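Local coordinates for protein putative transcriptional regulator, sugar-binding family (Arthrobacter aurescens, PDB 3NZE) that probably acts as a SorC-family transcriptional regulator, binding DNA and, through the domain described here, a carbohydrate effector, at residues A[6-9]-A[10-13]; A[43-46]-A[47-51]; A[101-104]-A[105-109]; A[196-199]-A[200-204]; A[216-219]-A[220-224]. One frame throughout, in Å; residues are numbered along the deposited sequence.

Interaction 1. Residues A[6-9]-A[10-13]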
loop_
_atom_site.group_PDB
_atom_site.type_symbol
_atom_site.label_atom_id
_atom_site.label_comp_id
_atom_site.label_asym_id
_atom_site.label_seq_id
_atom_site.Cartn_x
_atom_site.Cartn_y
_atom_site.Cartn_z
ATOM N N PHE A 6 -2.676 25.076 -14.471
ATOM C CA PHE A 6 -1.422 25.073 -15.206
ATOM C C PHE A 6 -0.240 24.883 -14.263
ATOM O O PHE A 6 0.919 24.967 -14.679
ATOM C CB PHE A 6 -1.263 26.385 -15.968
ATOM C CG PHE A 6 -2.441 26.713 -16.844
ATOM C CD1 PHE A 6 -2.593 26.103 -18.077
ATOM C CD2 PHE A 6 -3.398 27.618 -16.431
ATOM C CE1 PHE A 6 -3.676 26.396 -18.882
ATOM C CE2 PHE A 6 -4.489 27.905 -17.230
ATOM C CZ PHE A 6 -4.623 27.295 -18.457
ATOM N N ASP A 7 -0.530 24.638 -12.991
ATOM C CA ASP A 7 0.534 24.521 -12.004
ATOM C C ASP A 7 1.475 23.367 -12.320
ATOM O O ASP A 7 1.037 22.307 -12.757
ATOM C CB ASP A 7 -0.049 24.362 -10.606
ATOM C CG ASP A 7 -0.584 25.661 -10.062
ATOM O OD1 ASP A 7 -0.310 26.721 -10.670
ATOM O OD2 ASP A 7 -1.274 25.626 -9.028
ATOM N N THR A 8 2.765 23.596 -12.094
ATOM C CA THR A 8 3.799 22.621 -12.391
ATOM C C THR A 8 3.811 21.543 -11.324
ATOM O O THR A 8 3.203 21.704 -10.259
ATOM C CB THR A 8 5.187 23.275 -12.380
ATOM O OG1 THR A 8 5.456 23.783 -11.066
ATOM C CG2 THR A 8 5.254 24.420 -13.387
ATOM N N GLY A 9 4.517 20.451 -11.610
ATOM C CA GLY A 9 4.702 19.388 -10.638
ATOM C C GLY A 9 5.183 19.921 -9.290
ATOM O O GLY A 9 4.592 19.619 -8.253
ATOM N N PRO A 10 6.268 20.711 -9.296
ATOM C CA PRO A 10 6.817 21.281 -8.062
ATOM C C PRO A 10 5.819 22.156 -7.313
ATOM O O PRO A 10 5.850 22.184 -6.082
ATOM C CB PRO A 10 7.998 22.115 -8.561
ATOM C CG PRO A 10 8.428 21.421 -9.815
ATOM C CD PRO A 10 7.153 20.944 -10.450
ATOM N N GLU A 11 4.953 22.867 -8.026
ATOM C CA GLU A 11 3.966 23.705 -7.349
ATOM C C GLU A 11 2.902 22.826 -6.692
ATOM O O GLU A 11 2.436 23.102 -5.579
ATOM C CB GLU A 11 3.336 24.715 -8.314
ATOM C CG GLU A 11 4.295 25.818 -8.764
ATOM C CD GLU A 11 3.688 26.749 -9.802
ATOM O OE1 GLU A 11 3.143 26.254 -10.814
ATOM O OE2 GLU A 11 3.765 27.981 -9.609
ATOM N N LEU A 12 2.530 21.750 -7.376
ATOM C CA LEU A 12 1.597 20.785 -6.802
ATOM C C LEU A 12 2.213 20.097 -5.579
ATOM O O LEU A 12 1.512 19.819 -4.605
ATOM C CB LEU A 12 1.157 19.752 -7.851
ATOM C CG LEU A 12 0.287 20.341 -8.973
ATOM C CD1 LEU A 12 0.207 19.393 -10.169
ATOM C CD2 LEU A 12 -1.103 20.666 -8.453
ATOM N N GLU A 13 3.517 19.824 -5.632
ATOM C CA GLU A 13 4.194 19.203 -4.497
ATOM C C GLU A 13 4.094 20.131 -3.298
ATOM O O GLU A 13 3.783 19.698 -2.188
ATOM C CB GLU A 13 5.655 18.894 -4.821
ATOM C CG GLU A 13 5.787 17.769 -5.832
ATOM C CD GLU A 13 7.189 17.592 -6.380
ATOM O OE1 GLU A 13 8.079 18.414 -6.063
ATOM O OE2 GLU A 13 7.403 16.620 -7.137
#
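Thr-8 and Glu-11 exchange side-chain-to-backbone hydrogen bonds at the start of helix 9-20, each side chain serving the other's amide. Thr-8 OG1 accepts from Glu-11 N at 3.2 Å, and Glu-11 OE1 accepts from Thr-8 N at 3.0 Å with a nearly straight N-H...O angle of 167°. This reciprocal pair is a capping box, with Thr-8 at the N-cap. With chi1 at 63°, Thr-8 OG1 sits between its own backbone N and carbonyl carbon, turned toward the first helical turn. OE1 of Glu-11 uses the lone pair facing away from its other oxygen.

The close-packed side lies inward. There Leu-12 is buried, its CG 3.5 Å from Thr-8 O, the same oxygen that accepts from Leu-12 N, and its side chain reaches Val-26 of strand 23-27. Asp-7 is buried as well, and its OD2 is held by Ser-4 N and Gln-15 NE2. Thr-8, Pro-10 and Glu-11 form the solvent side, where the Pro-10 ring touches Thr-8 through CD, 3.4 Å from OG1.

Asp-7 OD1 stands 3.5 Å from Glu-11 OE1, an approach of like charges with the carboxylate planes 63° apart. Their mutual repulsion is probably offset by the N-H donors around them and by the positive end of the helix dipole, so negative groups collected at this N-terminus are consistent with electrostatic as well as hydrogen-bonded capping.

Interaction 2. Residues A[43-46]-A[47-51]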
loop_
_atom_site.group_PDB
_atom_site.type_symbol
_atom_site.label_atom_id
_atom_site.label_comp_id
_atom_site.label_asym_id
_atom_site.label_seq_id
_atom_site.Cartn_x
_atom_site.Cartn_y
_atom_site.Cartn_z
ATOM N N ALA A 43 5.439 4.304 -10.831
ATOM C CA ALA A 43 6.223 3.270 -10.167
ATOM C C ALA A 43 7.724 3.500 -10.316
ATOM O O ALA A 43 8.495 3.215 -9.394
ATOM C CB ALA A 43 5.838 1.890 -10.696
HETATM N N MSE A 44 8.139 4.002 -11.470
HETATM C CA MSE A 44 9.543 4.345 -11.674
HETATM C C MSE A 44 10.009 5.418 -10.698
HETATM O O MSE A 44 11.086 5.309 -10.118
HETATM C CB MSE A 44 9.797 4.848 -13.096
HETATM C CG MSE A 44 9.911 3.779 -14.130
HETATM SE SE MSE A 44 10.672 4.533 -15.754
HETATM C CE MSE A 44 12.510 4.813 -15.195
ATOM N N GLN A 45 9.214 6.471 -10.528
ATOM C CA GLN A 45 9.596 7.514 -9.590
ATOM C C GLN A 45 9.597 6.964 -8.166
ATOM O O GLN A 45 10.466 7.293 -7.363
ATOM C CB GLN A 45 8.658 8.723 -9.690
ATOM C CG GLN A 45 8.931 9.787 -8.634
ATOM C CD GLN A 45 10.307 10.402 -8.805
ATOM O OE1 GLN A 45 10.631 10.930 -9.870
ATOM N NE2 GLN A 45 11.124 10.334 -7.756
ATOM N N ALA A 46 8.618 6.132 -7.844
ATOM C CA ALA A 46 8.554 5.578 -6.498
ATOM C C ALA A 46 9.821 4.766 -6.207
ATOM O O ALA A 46 10.388 4.851 -5.115
ATOM C CB ALA A 46 7.288 4.707 -6.322
ATOM N N ALA A 47 10.254 3.964 -7.174
ATOM C CA ALA A 47 11.454 3.151 -6.992
ATOM C C ALA A 47 12.657 4.037 -6.702
ATOM O O ALA A 47 13.494 3.726 -5.853
ATOM C CB ALA A 47 11.712 2.302 -8.244
ATOM N N ARG A 48 12.746 5.141 -7.434
ATOM C CA ARG A 48 13.841 6.079 -7.252
ATOM C C ARG A 48 13.810 6.673 -5.848
ATOM O O ARG A 48 14.851 6.891 -5.226
ATOM C CB ARG A 48 13.784 7.182 -8.312
ATOM C CG ARG A 48 14.736 8.327 -8.037
ATOM C CD ARG A 48 14.852 9.256 -9.231
ATOM N NE ARG A 48 15.557 8.619 -10.337
ATOM C CZ ARG A 48 16.110 9.283 -11.346
ATOM N NH1 ARG A 48 16.038 10.607 -11.384
ATOM N NH2 ARG A 48 16.738 8.624 -12.311
ATOM N N THR A 49 12.607 6.930 -5.346
ATOM C CA THR A 49 12.443 7.495 -4.010
ATOM C C THR A 49 12.706 6.487 -2.891
ATOM O O THR A 49 13.269 6.830 -1.848
ATOM C CB THR A 49 11.052 8.137 -3.863
ATOM O OG1 THR A 49 10.963 9.252 -4.770
ATOM C CG2 THR A 49 10.830 8.602 -2.435
ATOM N N ILE A 50 12.307 5.241 -3.121
ATOM C CA ILE A 50 12.479 4.169 -2.149
ATOM C C ILE A 50 13.944 3.792 -1.901
ATOM O O ILE A 50 14.337 3.500 -0.769
ATOM C CB ILE A 50 11.723 2.916 -2.613
ATOM C CG1 ILE A 50 10.219 3.122 -2.449
ATOM C CG2 ILE A 50 12.196 1.674 -1.851
ATOM C CD1 ILE A 50 9.389 2.049 -3.142
ATOM N N GLY A 51 14.743 3.778 -2.962
ATOM C CA GLY A 51 16.123 3.320 -2.883
ATOM C C GLY A 51 16.954 3.851 -1.720
ATOM O O GLY A 51 17.507 3.070 -0.941
#
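Gln-45 reaches one turn along helix 35-50 to Thr-49, its NE2 donating to Thr-49 OG1 at 3.2 Å. The N-H...O angle is 156°, and the hydroxyl oxygen lies only 2° out of the amide plane, so the donor is properly aimed. The route depends on two torsions: chi1 of 174° sets CG opposite the backbone N, beside the carbonyl carbon, and the bend at chi2 (64°) brings the amide round to Thr-49. On Thr-49, OG1 lies beside its own backbone N and faces this amide.

The main-chain donors of this turn are satisfied in the regular i to i+4 pattern. Ala-47 N donates to Ala-43 O at 2.9 Å, Arg-48 N to the carbonyl of selenomethionine Met-44, and Thr-49 N to Gln-45 O. Ile-50 N closes the series on Ala-46 O at 2.8 Å; the same oxygen is approached by Ile-50 CG1 at 3.2 Å.

Beside the polar pair, Arg-48 CG lies 4.1 Å from Gln-45 NE2, while the Gln-45 and Thr-49 side chains both pack on His-25 of strand 23-27. Were Gln-45 cut back to an alanine, Thr-49 OG1 would probably lose this donor and a gap would open beside His-25 and Val-27. On the buried side, Ala-46 and Ile-50 meet Val-71 of helix 66-73. The chemistry is thus a helix whose polar side-chain bond supplements the backbone bonds donated by residues 47-50, beside an apolar face.

Interaction 3. Residues A[101-104]-A[105-109]; sequences YASD and IMRRF
Ser-103 and Arg-107 meet by a side-chain hydrogen bond one turn apart on helix 99-113. Arg-107 NE donates to Ser-103 OG at 3.1 Å and 168°, with the oxygen at the guanidinium edge and 5° from its plane. Chi1 of -68° keeps Arg-107 CG beside its backbone N, directing the chain back toward Ser-103, and the extended run from CG to NE gives the reach. A water 2.8 Å from Ser-103 OG also accepts a weak bond from Arg-107 NH1.

A second water bridges Arg-108 to the backbone: it donates to Tyr-101 O and accepts from Arg-108 NH1 at 3.1 Å. NH1 has another partner in Ser-72 OG. Main-chain bonds run from Ile-105, Met-106, Arg-107 and Arg-108 to the carbonyls four residues earlier.

Electrostatic contact is looser: Asp-104 OD2 is 4.2 Å from Arg-108 NH2 and well out of the guanidinium plane, so at most a charge attraction is likely.

In the packing, Asp-104 CB lies over one face of that guanidinium, and Tyr-101 CE2 meets Ile-105 CD1 obliquely at 4.0 Å. Tyr-101 and Ile-105 touch Ser-69 of helix 66-73. Selenomethionine Met-106 packs on Val-85 and Val-62; its side chain is about 6 Å from that of Glu-118, a calcium site unoccupied in this chain. The arrangement belongs to the connecting helix of a beta-alpha-beta unit, strand 84-87, helix 99-113 and strand 116-118, within a Rossmann-like, probably sugar-binding domain.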
loop_
_atom_site.group_PDB
_atom_site.type_symbol
_atom_site.label_atom_id
_atom_site.label_comp_id
_atom_site.label_asym_id
_atom_site.label_seq_id
_atom_site.Cartn_x
_atom_site.Cartn_y
_atom_site.Cartn_z
ATOM N N TYR A 101 2.117 -14.232 -7.869
ATOM C CA TYR A 101 2.270 -12.801 -8.125
ATOM C C TYR A 101 2.891 -12.106 -6.914
ATOM O O TYR A 101 3.850 -11.338 -7.058
ATOM C CB TYR A 101 0.895 -12.229 -8.446
ATOM C CG TYR A 101 0.823 -10.797 -8.928
ATOM C CD1 TYR A 101 1.049 -10.482 -10.259
ATOM C CD2 TYR A 101 0.440 -9.779 -8.068
ATOM C CE1 TYR A 101 0.945 -9.171 -10.712
ATOM C CE2 TYR A 101 0.331 -8.475 -8.507
ATOM C CZ TYR A 101 0.579 -8.181 -9.830
ATOM O OH TYR A 101 0.468 -6.885 -10.274
ATOM N N ALA A 102 2.359 -12.377 -5.725
ATOM C CA ALA A 102 2.914 -11.826 -4.493
ATOM C C ALA A 102 4.349 -12.303 -4.274
ATOM O O ALA A 102 5.215 -11.526 -3.897
ATOM C CB ALA A 102 2.027 -12.197 -3.284
ATOM N N SER A 103 4.602 -13.585 -4.501
ATOM C CA SER A 103 5.957 -14.104 -4.357
ATOM C C SER A 103 6.957 -13.406 -5.285
ATOM O O SER A 103 8.088 -13.125 -4.885
ATOM C CB SER A 103 5.985 -15.610 -4.586
ATOM O OG SER A 103 7.317 -16.092 -4.555
ATOM N N ASP A 104 6.544 -13.136 -6.519
ATOM C CA ASP A 104 7.423 -12.475 -7.476
ATOM C C ASP A 104 7.796 -11.078 -7.010
ATOM O O ASP A 104 8.935 -10.638 -7.201
ATOM C CB ASP A 104 6.791 -12.428 -8.873
ATOM C CG ASP A 104 6.782 -13.794 -9.552
ATOM O OD1 ASP A 104 7.456 -14.706 -9.039
ATOM O OD2 ASP A 104 6.118 -13.943 -10.597
ATOM N N ILE A 105 6.830 -10.388 -6.417
ATOM C CA ILE A 105 7.069 -9.050 -5.870
ATOM C C ILE A 105 8.115 -9.131 -4.770
ATOM O O ILE A 105 9.120 -8.408 -4.795
ATOM C CB ILE A 105 5.772 -8.417 -5.321
ATOM C CG1 ILE A 105 4.803 -8.129 -6.467
ATOM C CG2 ILE A 105 6.069 -7.125 -4.552
ATOM C CD1 ILE A 105 3.409 -7.801 -6.007
HETATM N N MSE A 106 7.900 -10.034 -3.816
HETATM C CA MSE A 106 8.857 -10.174 -2.722
HETATM C C MSE A 106 10.259 -10.540 -3.227
HETATM O O MSE A 106 11.258 -9.982 -2.765
HETATM C CB MSE A 106 8.348 -11.141 -1.641
HETATM C CG MSE A 106 6.950 -10.832 -1.130
HETATM SE SE MSE A 106 6.881 -9.099 -0.210
HETATM C CE MSE A 106 8.297 -9.382 1.085
ATOM N N ARG A 107 10.341 -11.470 -4.177
ATOM C CA ARG A 107 11.624 -11.850 -4.782
ATOM C C ARG A 107 12.371 -10.678 -5.432
ATOM O O ARG A 107 13.578 -10.529 -5.249
ATOM C CB ARG A 107 11.425 -12.986 -5.799
ATOM C CG ARG A 107 11.017 -14.301 -5.166
ATOM C CD ARG A 107 10.817 -15.410 -6.208
ATOM N NE ARG A 107 10.224 -16.600 -5.589
ATOM C CZ ARG A 107 10.882 -17.734 -5.362
ATOM N NH1 ARG A 107 10.262 -18.756 -4.780
ATOM N NH2 ARG A 107 12.156 -17.852 -5.720
ATOM N N ARG A 108 11.653 -9.845 -6.180
ATOM C CA ARG A 108 12.249 -8.649 -6.782
ATOM C C ARG A 108 12.845 -7.710 -5.731
ATOM O O ARG A 108 13.926 -7.137 -5.939
ATOM C CB ARG A 108 11.216 -7.913 -7.642
ATOM C CG ARG A 108 10.957 -8.615 -8.989
ATOM C CD ARG A 108 9.809 -7.974 -9.762
ATOM N NE ARG A 108 9.215 -8.932 -10.690
ATOM C CZ ARG A 108 7.915 -9.188 -10.771
ATOM N NH1 ARG A 108 7.054 -8.548 -9.995
ATOM N NH2 ARG A 108 7.476 -10.076 -11.647
ATOM N N PHE A 109 12.146 -7.556 -4.611
ATOM C CA PHE A 109 12.649 -6.699 -3.532
ATOM C C PHE A 109 13.879 -7.342 -2.908
ATOM O O PHE A 109 14.895 -6.689 -2.709
ATOM C CB PHE A 109 11.574 -6.436 -2.463
ATOM C CG PHE A 109 10.760 -5.197 -2.712
ATOM C CD1 PHE A 109 9.600 -5.251 -3.465
ATOM C CD2 PHE A 109 11.167 -3.965 -2.204
ATOM C CE1 PHE A 109 8.842 -4.118 -3.694
ATOM C CE2 PHE A 109 10.412 -2.830 -2.431
ATOM C CZ PHE A 109 9.247 -2.901 -3.176
HETATM O O HOH W 1 4.211 -9.582 -9.549
HETATM O O HOH W 2 7.962 -17.862 -2.487
#

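Interaction 4. Residues A[196-199]-A[200-204]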
loop_
_atom_site.group_PDB
_atom_site.type_symbol
_atom_site.label_atom_id
_atom_site.label_comp_id
_atom_site.label_asym_id
_atom_site.label_seq_id
_atom_site.Cartn_x
_atom_site.Cartn_y
_atom_site.Cartn_z
ATOM N N PHE A 196 -9.181 -1.451 6.072
ATOM C CA PHE A 196 -10.026 -0.391 5.535
ATOM C C PHE A 196 -10.168 0.811 6.454
ATOM O O PHE A 196 -9.990 0.704 7.677
ATOM C CB PHE A 196 -11.405 -0.971 5.225
ATOM C CG PHE A 196 -11.371 -2.061 4.187
ATOM C CD1 PHE A 196 -11.584 -1.760 2.856
ATOM C CD2 PHE A 196 -11.099 -3.375 4.545
ATOM C CE1 PHE A 196 -11.533 -2.756 1.883
ATOM C CE2 PHE A 196 -11.054 -4.380 3.582
ATOM C CZ PHE A 196 -11.271 -4.064 2.249
ATOM N N PHE A 197 -10.482 1.958 5.855
ATOM C CA PHE A 197 -10.707 3.190 6.619
ATOM C C PHE A 197 -11.815 4.038 5.999
ATOM O O PHE A 197 -12.183 3.836 4.836
ATOM C CB PHE A 197 -9.419 3.998 6.683
ATOM C CG PHE A 197 -8.735 4.137 5.356
ATOM C CD1 PHE A 197 -9.257 4.965 4.374
ATOM C CD2 PHE A 197 -7.584 3.411 5.076
ATOM C CE1 PHE A 197 -8.632 5.097 3.140
ATOM C CE2 PHE A 197 -6.952 3.525 3.840
ATOM C CZ PHE A 197 -7.483 4.376 2.868
ATOM N N ARG A 198 -12.337 4.986 6.782
ATOM C CA ARG A 198 -13.392 5.902 6.337
ATOM C C ARG A 198 -12.783 7.193 5.789
ATOM O O ARG A 198 -11.565 7.364 5.804
ATOM C CB ARG A 198 -14.354 6.222 7.495
ATOM C CG ARG A 198 -14.998 4.981 8.125
ATOM C CD ARG A 198 -16.004 5.377 9.218
ATOM N NE ARG A 198 -16.580 4.216 9.895
ATOM C CZ ARG A 198 -15.994 3.558 10.892
ATOM N NH1 ARG A 198 -14.804 3.942 11.347
ATOM N NH2 ARG A 198 -16.600 2.513 11.443
ATOM N N SER A 199 -13.621 8.109 5.314
ATOM C CA SER A 199 -13.112 9.354 4.739
ATOM C C SER A 199 -12.310 10.169 5.749
ATOM O O SER A 199 -11.371 10.875 5.376
ATOM C CB SER A 199 -14.247 10.205 4.154
ATOM O OG SER A 199 -15.170 10.600 5.157
ATOM N N ASP A 200 -12.676 10.063 7.023
ATOM C CA ASP A 200 -11.983 10.799 8.077
ATOM C C ASP A 200 -10.766 10.041 8.597
ATOM O O ASP A 200 -10.135 10.462 9.572
ATOM C CB ASP A 200 -12.939 11.130 9.236
ATOM C CG ASP A 200 -13.384 9.892 10.007
ATOM O OD1 ASP A 200 -13.070 8.759 9.571
ATOM O OD2 ASP A 200 -14.045 10.054 11.061
ATOM N N GLY A 201 -10.449 8.922 7.947
ATOM C CA GLY A 201 -9.284 8.127 8.300
ATOM C C GLY A 201 -9.501 7.091 9.394
ATOM O O GLY A 201 -8.604 6.301 9.694
ATOM N N SER A 202 -10.685 7.083 10.000
ATOM C CA SER A 202 -10.945 6.158 11.106
ATOM C C SER A 202 -11.088 4.722 10.613
ATOM O O SER A 202 -11.536 4.484 9.488
ATOM C CB SER A 202 -12.186 6.581 11.901
ATOM O OG SER A 202 -13.358 6.544 11.106
ATOM N N SER A 203 -10.704 3.763 11.456
ATOM C CA SER A 203 -10.747 2.347 11.074
ATOM C C SER A 203 -11.319 1.452 12.169
ATOM O O SER A 203 -11.330 0.226 12.031
ATOM C CB SER A 203 -9.359 1.846 10.665
ATOM O OG SER A 203 -8.436 1.950 11.737
ATOM N N ASP A 204 -11.782 2.065 13.256
ATOM C CA ASP A 204 -12.395 1.327 14.349
ATOM C C ASP A 204 -13.826 0.983 13.960
ATOM O O ASP A 204 -14.479 1.740 13.241
ATOM C CB ASP A 204 -12.407 2.184 15.615
ATOM C CG ASP A 204 -13.312 3.403 15.480
ATOM O OD1 ASP A 204 -13.012 4.285 14.638
ATOM O OD2 ASP A 204 -14.329 3.478 16.209
#
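The Arg-198 guanidinium is met at its edge, near its plane, by Asp-204 O and Ser-202 OG. Asp-204 O is gripped end-on by two nitrogens, NH1 and NH2, each at 2.9 Å. It lies within 5° of the guanidinium plane, and both donors lie in its carbonyl plane. Ser-202 OG accepts from NH1 at 3.0 Å and sits about 15° out of the guanidinium plane, while Ser-203 N approaches obliquely. Asp-204 OD1 adds a long salt bridge to NH1, at 3.8 Å. Arg-198 reaches these partners with its chain extended from CG to NE.

The Asp-200 carboxylate is the second flat group. Its OD1 accepts from Ser-202 OG on the syn lone pair, at 2.7 Å, and from Ser-202 N, which comes from above the plane and closes an Asx turn. Ser-202 OG thus gives its proton to Asp-200 and takes one from Arg-198.

The backbone folds back in a type I beta turn from Arg-198 to Gly-201, with Gly-201 N bonded to Arg-198 O. Arg-198 N donates to Ser-202 O at 2.9 Å. Gly-201 has a positive phi of 87°, where a CB would press on the preceding carbonyl. Phe-197, on strand 195-198, packs on Val-189 and Val-192.

A methionine at Arg-198 would probably leave Asp-204 O and Ser-202 OG without these donors, the Asp-204 end less firmly held. The chemistry implies a bond chain from Arg-198 through Ser-202 OG to Asp-200, the arginine charge perhaps partly balanced by Asp-204.

Interaction 5. Residues A[216-219]-A[220-224]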
loop_
_atom_site.group_PDB
_atom_site.type_symbol
_atom_site.label_atom_id
_atom_site.label_comp_id
_atom_site.label_asym_id
_atom_site.label_seq_id
_atom_site.Cartn_x
_atom_site.Cartn_y
_atom_site.Cartn_z
ATOM N N SER A 216 -2.359 -3.118 11.682
ATOM C CA SER A 216 -3.296 -2.063 12.056
ATOM C C SER A 216 -2.739 -0.729 11.624
ATOM O O SER A 216 -1.528 -0.565 11.451
ATOM C CB SER A 216 -3.550 -2.032 13.563
ATOM O OG SER A 216 -2.389 -1.612 14.260
ATOM N N HIS A 217 -3.630 0.237 11.460
ATOM C CA HIS A 217 -3.197 1.585 11.135
ATOM C C HIS A 217 -2.366 2.175 12.276
ATOM O O HIS A 217 -1.394 2.883 12.027
ATOM C CB HIS A 217 -4.394 2.453 10.745
ATOM C CG HIS A 217 -5.080 1.973 9.499
ATOM N ND1 HIS A 217 -6.347 2.372 9.136
ATOM C CD2 HIS A 217 -4.668 1.110 8.538
ATOM C CE1 HIS A 217 -6.687 1.782 8.001
ATOM N NE2 HIS A 217 -5.685 1.010 7.618
ATOM N N GLU A 218 -2.717 1.843 13.520
ATOM C CA GLU A 218 -1.916 2.263 14.666
ATOM C C GLU A 218 -0.466 1.785 14.552
ATOM O O GLU A 218 0.472 2.544 14.793
ATOM C CB GLU A 218 -2.535 1.799 15.994
ATOM C CG GLU A 218 -1.737 2.259 17.214
ATOM C CD GLU A 218 -2.271 1.708 18.527
ATOM O OE1 GLU A 218 -3.279 0.966 18.508
ATOM O OE2 GLU A 218 -1.674 2.015 19.583
ATOM N N GLN A 219 -0.280 0.527 14.174
ATOM C CA GLN A 219 1.067 0.015 13.960
ATOM C C GLN A 219 1.794 0.744 12.831
ATOM O O GLN A 219 2.961 1.102 12.973
ATOM C CB GLN A 219 1.036 -1.490 13.694
ATOM C CG GLN A 219 2.422 -2.086 13.532
ATOM C CD GLN A 219 2.386 -3.598 13.392
ATOM O OE1 GLN A 219 2.139 -4.318 14.362
ATOM N NE2 GLN A 219 2.635 -4.084 12.182
ATOM N N LEU A 220 1.113 0.966 11.705
ATOM C CA LEU A 220 1.719 1.710 10.607
ATOM C C LEU A 220 2.187 3.085 11.045
ATOM O O LEU A 220 3.269 3.534 10.671
ATOM C CB LEU A 220 0.736 1.894 9.456
ATOM C CG LEU A 220 0.567 0.754 8.471
ATOM C CD1 LEU A 220 -0.253 1.260 7.301
ATOM C CD2 LEU A 220 1.926 0.242 8.004
ATOM N N ARG A 221 1.364 3.771 11.827
ATOM C CA ARG A 221 1.704 5.130 12.205
ATOM C C ARG A 221 2.962 5.210 13.070
ATOM O O ARG A 221 3.510 6.287 13.251
ATOM C CB ARG A 221 0.517 5.824 12.889
ATOM C CG ARG A 221 -0.575 6.278 11.918
ATOM C CD ARG A 221 -1.638 7.140 12.618
ATOM N NE ARG A 221 -2.502 6.357 13.495
ATOM C CZ ARG A 221 -3.673 5.837 13.137
ATOM N NH1 ARG A 221 -4.147 6.018 11.911
ATOM N NH2 ARG A 221 -4.379 5.132 14.014
ATOM N N GLN A 222 3.417 4.073 13.596
ATOM C CA GLN A 222 4.625 4.074 14.421
ATOM C C GLN A 222 5.866 3.717 13.609
ATOM O O GLN A 222 6.984 3.757 14.127
ATOM C CB GLN A 222 4.501 3.103 15.606
ATOM C CG GLN A 222 3.122 3.041 16.257
ATOM C CD GLN A 222 2.588 4.406 16.649
ATOM O OE1 GLN A 222 3.339 5.276 17.095
ATOM N NE2 GLN A 222 1.280 4.599 16.489
ATOM N N VAL A 223 5.666 3.334 12.348
ATOM C CA VAL A 223 6.785 2.980 11.494
ATOM C C VAL A 223 7.464 4.277 11.051
ATOM O O VAL A 223 6.799 5.288 10.800
ATOM C CB VAL A 223 6.322 2.154 10.288
ATOM C CG1 VAL A 223 7.489 1.884 9.330
ATOM C CG2 VAL A 223 5.714 0.849 10.757
ATOM N N ARG A 224 8.788 4.256 10.968
ATOM C CA ARG A 224 9.534 5.492 10.729
ATOM C C ARG A 224 9.230 6.195 9.400
ATOM O O ARG A 224 8.925 7.388 9.378
ATOM C CB ARG A 224 11.032 5.263 10.863
ATOM C CG ARG A 224 11.757 6.563 11.125
ATOM C CD ARG A 224 13.248 6.384 11.123
ATOM N NE ARG A 224 13.762 6.346 9.768
ATOM C CZ ARG A 224 14.192 5.240 9.181
ATOM N NH1 ARG A 224 14.654 5.279 7.940
ATOM N NH2 ARG A 224 14.168 4.101 9.852
#
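Gln-222 folds back against Glu-218, their side chains crossing obliquely with amide and carboxylate planes 86° apart. The bond made is to the backbone: Gln-222 NE2 donates to Glu-218 O at 2.8 Å, with the oxygen tilted 16° from the amide plane. A bend at chi2 (-52°) turns the amide back toward that carbonyl, while Glu-218 CG lies 3.9 Å from NE2.

Arg-221 is laid along the preceding turn, bent at chi3. One face of its guanidinium sits over His-217 O, which lies 3.9 Å above the plane near its centre, so no N-H of the group is aimed at that oxygen; it accepts instead from Arg-221 N at 2.9 Å. His-217 CB is 3.8 Å from Arg-221 NH1, which bonds to Ala-245 O.

At the start of the helix, Ser-216 is the N-cap, its OG accepting from Gln-219 N at 3.0 Å. At the other end, Val-223 CG2 packs 3.5 Å from Gln-219 O.

Helix 217-221 is short and comes between strands 195-198 and 225-230 along the chain. His-217 NE2 bonds to Val-195 O at the start of strand 195-198, and Gln-219 rests on Gln-148 and Ala-149 of helix 139-149.

The five contacts come in series along the chain, all within one putative sugar-binding domain. Interactions 1, 2 and 3 belong to helices 9-20, 35-50 and 99-113. The centres of interactions 2 and 3 are about 16 Å apart, and both helices pack on helix 66-73, whereas the centres of interactions 1 and 3 lie about 34 Å apart. Strand 23-27 is touched by interactions 1 and 2. Interactions 4 and 5 are the pair in direct contact: centres about 14 Å apart, Phe-197 CD2 is 3.5 Å from His-217 CE1. Interaction 4 lies across the chain's centre from interactions 2 and 3, so these local caps and turns are spread over the domain.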